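Local structure of nuclear RNA export factor 2 (Drosophila melanogaster, 6MRK) at residues E25-E30 / V105-H110; L132-P137 / V152-S157. The protein works with Piwi, Panx and Nxt1 in cotranscriptional transposon silencing in the ovary, and may also take part in mRNA export from the nucleus. All blocks are in the same frame, centred on the assembly; numbering follows the deposited sequence.

Contact 1 (E25-E30 / V105-H110)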
# COMPACT_ATOMS: atom_id res chain seq x y z
N GLU A 25 -14.83 8.56 -7.05
CA GLU A 25 -16.03 8.43 -6.19
C GLU A 25 -15.68 8.62 -4.71
O GLU A 25 -16.62 8.86 -3.93
CB GLU A 25 -16.68 7.07 -6.40
CG GLU A 25 -18.06 6.97 -5.80
CD GLU A 25 -18.89 5.87 -6.44
OE1 GLU A 25 -18.37 5.16 -7.35
OE2 GLU A 25 -20.06 5.70 -6.02
N PHE A 26 -14.41 8.49 -4.33
CA PHE A 26 -13.92 8.78 -2.96
C PHE A 26 -13.91 10.30 -2.79
O PHE A 26 -14.22 10.77 -1.70
CB PHE A 26 -12.54 8.17 -2.70
CG PHE A 26 -12.01 8.44 -1.32
CD1 PHE A 26 -12.40 7.65 -0.25
CD2 PHE A 26 -11.14 9.50 -1.08
CE1 PHE A 26 -11.94 7.91 1.03
CE2 PHE A 26 -10.67 9.75 0.21
CZ PHE A 26 -11.07 8.95 1.26
N GLU A 27 -13.59 11.01 -3.88
CA GLU A 27 -13.30 12.47 -3.92
C GLU A 27 -14.33 13.25 -3.11
O GLU A 27 -13.93 13.87 -2.09
CB GLU A 27 -13.21 12.97 -5.38
CG GLU A 27 -11.91 12.54 -6.05
CD GLU A 27 -11.41 13.33 -7.25
OE1 GLU A 27 -12.19 14.13 -7.80
OE2 GLU A 27 -10.24 13.12 -7.63
N ASN A 28 -15.59 13.24 -3.53
CA ASN A 28 -16.66 14.02 -2.85
C ASN A 28 -17.15 13.20 -1.65
O ASN A 28 -17.74 12.12 -1.85
CB ASN A 28 -17.77 14.43 -3.82
CG ASN A 28 -18.79 15.35 -3.19
OD1 ASN A 28 -18.85 15.48 -1.97
ND2 ASN A 28 -19.59 16.00 -4.02
N ASP A 29 -16.91 13.72 -0.44
CA ASP A 29 -17.18 13.03 0.86
C ASP A 29 -18.69 12.90 1.09
O ASP A 29 -19.07 12.03 1.88
CB ASP A 29 -16.47 13.71 2.04
CG ASP A 29 -16.70 15.21 2.17
OD1 ASP A 29 -16.94 15.87 1.14
OD2 ASP A 29 -16.62 15.71 3.32
N GLU A 30 -19.49 13.73 0.43
CA GLU A 30 -20.98 13.71 0.48
C GLU A 30 -21.54 12.39 -0.08
O GLU A 30 -22.56 11.93 0.46
CB GLU A 30 -21.58 14.87 -0.31
CG GLU A 30 -21.99 16.07 0.54
CD GLU A 30 -22.94 17.00 -0.20
OE1 GLU A 30 -22.44 17.89 -0.95
OE2 GLU A 30 -24.17 16.82 -0.06
N VAL A 105 -11.25 15.44 -0.98
CA VAL A 105 -10.01 15.52 -1.81
C VAL A 105 -10.41 15.75 -3.26
O VAL A 105 -11.60 15.70 -3.56
CB VAL A 105 -9.13 14.25 -1.65
CG1 VAL A 105 -8.72 14.02 -0.20
CG2 VAL A 105 -9.82 13.01 -2.21
N THR A 106 -9.42 16.09 -4.08
CA THR A 106 -9.39 16.04 -5.56
C THR A 106 -8.04 15.41 -5.92
O THR A 106 -7.01 16.02 -5.59
CB THR A 106 -9.57 17.45 -6.15
OG1 THR A 106 -10.90 17.89 -5.85
CG2 THR A 106 -9.36 17.53 -7.64
N HIS A 107 -8.01 14.22 -6.51
CA HIS A 107 -6.76 13.58 -6.98
C HIS A 107 -6.28 14.28 -8.25
O HIS A 107 -7.12 14.63 -9.09
CB HIS A 107 -6.97 12.08 -7.21
CG HIS A 107 -7.53 11.34 -6.05
ND1 HIS A 107 -8.86 11.43 -5.70
CD2 HIS A 107 -6.95 10.48 -5.18
CE1 HIS A 107 -9.08 10.67 -4.65
NE2 HIS A 107 -7.93 10.06 -4.31
N ASP A 108 -4.97 14.41 -8.42
CA ASP A 108 -4.34 14.87 -9.68
C ASP A 108 -4.06 13.63 -10.54
O ASP A 108 -3.00 13.02 -10.38
CB ASP A 108 -3.12 15.74 -9.38
CG ASP A 108 -2.30 16.15 -10.60
OD1 ASP A 108 -2.67 15.76 -11.73
OD2 ASP A 108 -1.27 16.83 -10.42
N PHE A 109 -4.97 13.27 -11.44
CA PHE A 109 -4.91 11.97 -12.16
C PHE A 109 -3.69 11.90 -13.07
O PHE A 109 -3.23 10.79 -13.34
CB PHE A 109 -6.19 11.74 -12.96
CG PHE A 109 -7.29 11.24 -12.07
CD1 PHE A 109 -8.12 12.11 -11.39
CD2 PHE A 109 -7.42 9.88 -11.84
CE1 PHE A 109 -9.09 11.62 -10.53
CE2 PHE A 109 -8.39 9.40 -10.98
CZ PHE A 109 -9.21 10.27 -10.32
N HIS A 110 -3.19 13.04 -13.52
CA HIS A 110 -1.95 13.14 -14.34
C HIS A 110 -0.74 12.68 -13.53
O HIS A 110 0.29 12.34 -14.14
CB HIS A 110 -1.74 14.58 -14.82
CG HIS A 110 -2.58 14.97 -15.99
ND1 HIS A 110 -2.30 16.08 -16.76
CD2 HIS A 110 -3.70 14.41 -16.51
CE1 HIS A 110 -3.20 16.19 -17.72
NE2 HIS A 110 -4.07 15.18 -17.58
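E27, near the C-terminal end of helix 12-27, reaches over strand 104-119 and is held by H107, joining the first long helix of the NTF2-like domain to its curved sheet. The polar part centres on one carboxylate oxygen. E27 OE2 accepts from H107 N at 2.7 Å, a donor lying well above the carboxylate plane, and from H107 ND1 at 2.9 Å, by its anti lone pair. In the second bond OE2 lies in the imidazole plane, and carboxylate and ring are only 6° apart. Two donors on one oxygen fix the rotation of the acid and the tilt of the ring, and would favour a charged carboxylate. E27 gets there with an extended chain beyond CG (chi2 -158°). The backbone adds a weak bond from V105 N to E27 O, 3.3 Å long; R32 also gives that carbonyl a weak bond.

The apolar part is smaller. A chi1 of -180° swings the F26 ring away from the backbone N and brings its edge to V105 CG2, with F26 CD2 3.9 Å from that methyl. R32 and R158 make cation-pi contacts with the same ring. Farther along the segment, F109 also approaches the acid, its CE1 3.5 Å from E27 OE2.

Contact 2 (L132-P137 / V152-S157)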
# COMPACT_ATOMS: atom_id res chain seq x y z
N LEU A 132 -2.77 14.46 -4.34
CA LEU A 132 -4.15 14.95 -4.19
C LEU A 132 -4.14 16.27 -3.42
O LEU A 132 -3.13 16.60 -2.75
CB LEU A 132 -5.04 13.90 -3.50
CG LEU A 132 -4.56 13.32 -2.17
CD1 LEU A 132 -4.79 14.27 -1.01
CD2 LEU A 132 -5.28 12.00 -1.90
N ARG A 133 -5.22 17.02 -3.59
CA ARG A 133 -5.43 18.27 -2.84
C ARG A 133 -6.45 17.96 -1.75
O ARG A 133 -7.54 17.45 -2.08
CB ARG A 133 -5.86 19.41 -3.77
CG ARG A 133 -6.44 20.59 -3.01
CD ARG A 133 -6.85 21.76 -3.88
NE ARG A 133 -7.71 21.38 -4.99
CZ ARG A 133 -7.42 21.51 -6.29
NH1 ARG A 133 -6.27 22.04 -6.68
NH2 ARG A 133 -8.30 21.13 -7.20
N ASP A 134 -6.07 18.19 -0.50
CA ASP A 134 -7.00 18.21 0.66
C ASP A 134 -7.73 19.56 0.65
O ASP A 134 -7.08 20.63 0.56
CB ASP A 134 -6.27 17.92 1.98
CG ASP A 134 -7.17 17.88 3.21
OD1 ASP A 134 -8.22 18.57 3.21
OD2 ASP A 134 -6.81 17.19 4.18
N GLU A 135 -9.06 19.50 0.70
CA GLU A 135 -9.93 20.69 0.55
C GLU A 135 -10.69 20.88 1.84
O GLU A 135 -11.00 19.90 2.53
CB GLU A 135 -10.89 20.51 -0.61
CG GLU A 135 -10.19 19.96 -1.82
CD GLU A 135 -11.01 20.09 -3.08
OE1 GLU A 135 -12.24 19.89 -2.99
OE2 GLU A 135 -10.43 20.41 -4.13
N PRO A 136 -11.04 22.12 2.20
CA PRO A 136 -11.72 22.37 3.46
C PRO A 136 -13.22 22.49 3.17
O PRO A 136 -13.60 22.70 2.01
CB PRO A 136 -11.05 23.67 3.85
CG PRO A 136 -10.83 24.41 2.50
CD PRO A 136 -10.88 23.36 1.42
N PRO A 137 -14.12 22.34 4.17
CA PRO A 137 -15.54 22.61 3.90
C PRO A 137 -15.69 23.96 3.16
O PRO A 137 -16.60 24.72 3.44
CB PRO A 137 -16.14 22.58 5.31
CG PRO A 137 -15.26 21.58 6.04
CD PRO A 137 -13.87 21.93 5.56
N VAL A 152 -4.68 22.13 0.62
CA VAL A 152 -3.39 21.45 0.99
C VAL A 152 -3.09 20.33 -0.00
O VAL A 152 -3.86 19.34 -0.03
CB VAL A 152 -3.39 20.91 2.44
CG1 VAL A 152 -2.00 20.51 2.92
CG2 VAL A 152 -4.00 21.89 3.41
N LEU A 153 -1.99 20.44 -0.74
CA LEU A 153 -1.46 19.33 -1.56
C LEU A 153 -0.83 18.27 -0.66
O LEU A 153 -0.02 18.61 0.19
CB LEU A 153 -0.41 19.85 -2.53
CG LEU A 153 -0.90 20.91 -3.51
CD1 LEU A 153 0.03 20.95 -4.72
CD2 LEU A 153 -2.34 20.66 -3.95
N LEU A 154 -1.17 17.01 -0.87
CA LEU A 154 -0.54 15.90 -0.13
C LEU A 154 -0.00 14.88 -1.12
O LEU A 154 -0.58 14.78 -2.22
CB LEU A 154 -1.57 15.29 0.80
CG LEU A 154 -1.98 16.21 1.94
CD1 LEU A 154 -3.33 15.80 2.49
CD2 LEU A 154 -0.90 16.23 3.02
N GLY A 155 1.07 14.19 -0.73
CA GLY A 155 1.47 12.92 -1.36
C GLY A 155 0.59 11.82 -0.82
O GLY A 155 0.03 12.00 0.27
N PHE A 156 0.40 10.75 -1.58
CA PHE A 156 -0.38 9.59 -1.11
C PHE A 156 -0.04 8.35 -1.92
O PHE A 156 0.43 8.43 -3.05
CB PHE A 156 -1.88 9.88 -1.17
CG PHE A 156 -2.50 9.67 -2.52
CD1 PHE A 156 -2.53 10.69 -3.44
CD2 PHE A 156 -3.06 8.45 -2.85
CE1 PHE A 156 -3.12 10.50 -4.68
CE2 PHE A 156 -3.64 8.26 -4.09
CZ PHE A 156 -3.67 9.29 -5.00
N SER A 157 -0.24 7.22 -1.26
CA SER A 157 -0.22 5.86 -1.82
C SER A 157 -1.59 5.28 -1.52
O SER A 157 -2.12 5.58 -0.42
CB SER A 157 0.88 5.02 -1.20
OG SER A 157 2.17 5.41 -1.65
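L132 and L154 face each other as a hydrogen-bonded pair where strands 123-135 and 152-166 run antiparallel in the sheet of the NTF2-like fold. Their backbones satisfy one another twice: L132 N gives to L154 O at 3.1 Å, and L154 N gives to L132 O at 2.7 Å. Two residues along, D134 and V152 form the next such pair, with V152 N donating to D134 O at 2.8 Å and D134 N to V152 O. Between these pairs R133 and L153 form a non-hydrogen-bonded pair, where L153 CD2 packs on R133 CB.

The charged side chains find their partners outside the strand pairing. D134 lies on the same face as V152 and L154, its CB 3.7 Å from L154 CD1, and its OD1 makes a salt bridge to R65 on helix 59-70; OD2 takes a weak bond from Y69. R133, on the other face, bends at chi3 (52°) and turns NE onto E135 OE2 at 3.0 Å, a salt bridge within the segment 132-137. The acceptor lies in the guanidinium plane and uses its anti lone pair; T106 is a weak second partner of that oxygen.

L132 carries most of the apolar contact. Its CD1 leans on L154 CB, while CD2 makes a CH-pi contact over one face of F156, 3.8 Å from the ring centroid and displaced toward the rim at F156 CD1.

In the fold
Contact 1 closes before contact 2 opens along the chain, and their centres lie about 9 Å apart on one side of the chain's centre. They share the mixed sheet of the NTF2-like domain, where strand 104-119 pairs with 123-135 and 123-135 in turn with 152-166. Contact 1 brings helix 12-27 onto this sheet; contact 2 is a strand pairing inside it, with helix 59-70 close by. They meet directly: T106 O lies 2.9 Å from R133 N, a probable hydrogen bond, and H107 CD2 packs 3.5 Å from F156 CZ. Helix end and three successive strands are thus tied into one continuous part of the domain.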